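Local coordinates for m3DLH protein (Halieaceae bacterium, PDB 7JKA), which is a dienelactone hydrolase family protein that probably hydrolyses lactones or related esters and possibly phosphotriesters, at residues L141-A146 with P163-R168. Residues are numbered along the deposited sequence; the frame is centred on the assembly and turned at random. Where two conformers were deposited one is given.
Sequences LARSGA and PEDAGR
Asp-165 packs its carboxylate against the stem of Arg-143 where, in this alpha/beta-hydrolase fold, the C-terminal end of helix 133-143 meets the loop between strands 150-154 and 172-178. The close-packed side is buried. Asp-165 OD2 lies 3.6 Å from both CB and CD of Arg-143, flanking the methylenes of a chain that runs extended from CG to NE. The guanidinium and carboxylate planes are 24° apart, but OD2 lies off the guanidinium plane, where none of its hydrogens is directed; NE of Arg-143 to OD2 of Asp-165 is 4.4 Å, too long for a salt bridge and probably only a general attraction of charge. With CG of Arg-143 anti to its carbonyl carbon (chi1 -77°), the arginine reaches past the aspartate to Glu-140, Glu-195 and the carbonyl of Leu-159. Asp-165 OD2 is in turn held by a salt bridge to Arg-105 on helix 101-116 and by the backbone N of Leu-162. Were Asp-165 an alanine, Arg-105 would probably lose this carboxylate partner and a gap would be likely to open beside the Arg-143 methylenes.

A type II turn from Asp-165 to Arg-168 sets the Arg-168 backbone close against the helix end, with Arg-168 CB 3.4 Å from Arg-143 O. The looser, solvent side is the Arg-168 chain beyond CB, which turns from the helix end and takes more than one position. Gly-145, at positive phi, ends the helix in a Schellman motif, its N bonded to Ala-142 O. No conventional hydrogen bond joins the two segments; instead the CA-H of Gly-145 points almost straight at Arg-168 O, with CA and O 3.3 Å apart and 163° at the hydrogen.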
ATOM      1  N   LEU A 141      -7.650   4.201   2.130  1.00 12.53           N
ATOM      2  CA  LEU A 141      -8.115   4.602   0.807  1.00 13.37           C
ATOM      3  C   LEU A 141      -9.299   3.752   0.379  1.00 13.10           C
ATOM      4  O   LEU A 141     -10.295   4.272  -0.127  1.00 14.73           O
ATOM      5  CB  LEU A 141      -6.981   4.461  -0.206  1.00 13.68           C
ATOM      6  CG  LEU A 141      -7.299   4.843  -1.666  1.00 13.90           C
ATOM      7  CD1 LEU A 141      -7.745   6.308  -1.773  1.00 14.78           C
ATOM      8  CD2 LEU A 141      -6.041   4.600  -2.516  1.00 15.78           C
ATOM      9  N   ALA A 142      -9.236   2.444   0.629  1.00 14.15           N
ATOM     10  CA  ALA A 142     -10.390   1.608   0.321  1.00 13.17           C
ATOM     11  C   ALA A 142     -11.605   2.003   1.141  1.00 15.02           C
ATOM     12  O   ALA A 142     -12.725   2.071   0.615  1.00 15.49           O
ATOM     13  CB  ALA A 142     -10.034   0.143   0.566  1.00 12.48           C
ATOM     14  N   ARG A 143     -11.400   2.267   2.435  1.00 12.04           N
ATOM     15  CA  ARG A 143     -12.512   2.626   3.316  1.00 12.82           C
ATOM     16  C   ARG A 143     -13.168   3.929   2.888  1.00 13.74           C
ATOM     17  O   ARG A 143     -14.375   4.129   3.115  1.00 17.21           O
ATOM     18  CB  ARG A 143     -11.995   2.749   4.746  1.00 14.87           C
ATOM     19  CG  ARG A 143     -11.763   1.405   5.428  1.00 16.65           C
ATOM     20  CD  ARG A 143     -11.039   1.601   6.758  1.00 16.54           C
ATOM     21  NE  ARG A 143     -11.056   0.385   7.575  1.00 14.78           N
ATOM     22  CZ  ARG A 143     -10.312   0.227   8.666  1.00 16.60           C
ATOM     23  NH1 ARG A 143      -9.498   1.195   9.069  1.00 14.85           N
ATOM     24  NH2 ARG A 143     -10.412  -0.879   9.383  1.00 15.01           N
ATOM     25  N   SER A 144     -12.397   4.823   2.267  1.00 15.54           N
ATOM     26  CA  SER A 144     -12.955   6.100   1.812  1.00 17.71           C
ATOM     27  C   SER A 144     -13.958   5.918   0.686  1.00 14.51           C
ATOM     28  O   SER A 144     -14.698   6.864   0.360  1.00 20.67           O
ATOM     29  CB  SER A 144     -11.832   7.024   1.340  1.00 17.85           C
ATOM     30  OG  SER A 144     -11.435   6.696   0.014  1.00 17.91           O
ATOM     31  N   GLY A 145     -13.998   4.732   0.083  1.00 16.02           N
ATOM     32  CA  GLY A 145     -14.912   4.475  -1.010  1.00 15.26           C
ATOM     33  C   GLY A 145     -14.332   4.732  -2.372  1.00 18.06           C
ATOM     34  O   GLY A 145     -15.088   4.847  -3.347  1.00 22.75           O
ATOM     35  N   ALA A 146     -13.012   4.828  -2.470  1.00 17.47           N
ATOM     36  CA  ALA A 146     -12.357   5.044  -3.747  1.00 20.34           C
ATOM     37  C   ALA A 146     -12.589   3.864  -4.688  1.00 19.57           C
ATOM     38  O   ALA A 146     -12.821   2.716  -4.271  1.00 16.49           O
ATOM     39  CB  ALA A 146     -10.861   5.279  -3.523  1.00 18.86           C
ATOM     40  N   PRO A 163     -17.127   4.987  11.594  1.00 27.61           N
ATOM     41  CA  PRO A 163     -18.494   4.470  11.407  1.00 28.55           C
ATOM     42  C   PRO A 163     -19.024   4.617   9.990  1.00 23.02           C
ATOM     43  O   PRO A 163     -19.737   3.725   9.504  1.00 27.43           O
ATOM     44  CB  PRO A 163     -19.308   5.302  12.412  1.00 30.44           C
ATOM     45  CG  PRO A 163     -18.334   5.625  13.486  1.00 31.75           C
ATOM     46  CD  PRO A 163     -17.026   5.867  12.773  1.00 28.69           C
ATOM     47  N   GLU A 164     -18.706   5.717   9.309  1.00 25.45           N
ATOM     48  CA  GLU A 164     -19.267   5.935   7.985  1.00 27.14           C
ATOM     49  C   GLU A 164     -18.636   5.046   6.933  1.00 27.10           C
ATOM     50  O   GLU A 164     -19.087   5.085   5.787  1.00 27.30           O
ATOM     51  CB  GLU A 164     -19.111   7.397   7.556  1.00 25.56           C
ATOM     52  CG  GLU A 164     -17.684   7.882   7.503  1.00 34.65           C
ATOM     53  CD  GLU A 164     -17.299   8.656   8.748  1.00 48.48           C
ATOM     54  OE1 GLU A 164     -17.638   8.217   9.883  1.00 31.27           O
ATOM     55  OE2 GLU A 164     -16.668   9.720   8.576  1.00 43.14           O
ATOM     56  N   ASP A 165     -17.599   4.274   7.285  1.00 21.95           N
ATOM     57  CA  ASP A 165     -16.912   3.414   6.330  1.00 21.73           C
ATOM     58  C   ASP A 165     -17.676   2.139   6.016  1.00 23.72           C
ATOM     59  O   ASP A 165     -17.256   1.403   5.117  1.00 21.59           O
ATOM     60  CB  ASP A 165     -15.539   3.006   6.855  1.00 19.23           C
ATOM     61  CG  ASP A 165     -14.609   4.171   7.058  1.00 19.35           C
ATOM     62  OD1 ASP A 165     -14.904   5.285   6.556  1.00 21.64           O
ATOM     63  OD2 ASP A 165     -13.564   3.947   7.710  1.00 18.85           O
ATOM     64  N   ALA A 166     -18.742   1.840   6.747  1.00 26.20           N
ATOM     65  CA  ALA A 166     -19.467   0.593   6.525  1.00 27.65           C
ATOM     66  C   ALA A 166     -19.932   0.486   5.075  1.00 22.64           C
ATOM     67  O   ALA A 166     -20.565   1.403   4.537  1.00 29.01           O
ATOM     68  CB  ALA A 166     -20.653   0.503   7.475  1.00 27.40           C
ATOM     69  N   GLY A 167     -19.588  -0.635   4.433  1.00 22.30           N
ATOM     70  CA  GLY A 167     -19.983  -0.903   3.067  1.00 25.17           C
ATOM     71  C   GLY A 167     -19.271  -0.113   1.989  1.00 21.15           C
ATOM     72  O   GLY A 167     -19.627  -0.255   0.814  1.00 26.16           O
ATOM     73  N   ARG A 168     -18.271   0.700   2.329  0.53 22.83           N
ATOM     74  CA  ARG A 168     -17.650   1.537   1.311  0.53 22.97           C
ATOM     75  C   ARG A 168     -16.438   0.897   0.642  0.53 17.14           C
ATOM     76  O   ARG A 168     -15.922   1.459  -0.329  0.53 17.63           O
ATOM     77  CB  ARG A 168     -17.256   2.899   1.907  0.53 19.95           C
ATOM     78  CG  ARG A 168     -18.448   3.791   2.268  0.53 21.30           C
ATOM     79  CD  ARG A 168     -19.147   4.343   1.022  0.53 25.26           C
ATOM     80  NE  ARG A 168     -20.249   5.251   1.340  0.53 29.92           N
ATOM     81  CZ  ARG A 168     -21.218   5.597   0.492  0.53 24.31           C
ATOM     82  NH1 ARG A 168     -21.247   5.106  -0.742  0.53 18.30           N
ATOM     83  NH2 ARG A 168     -22.174   6.418   0.891  0.53 23.30           N
TER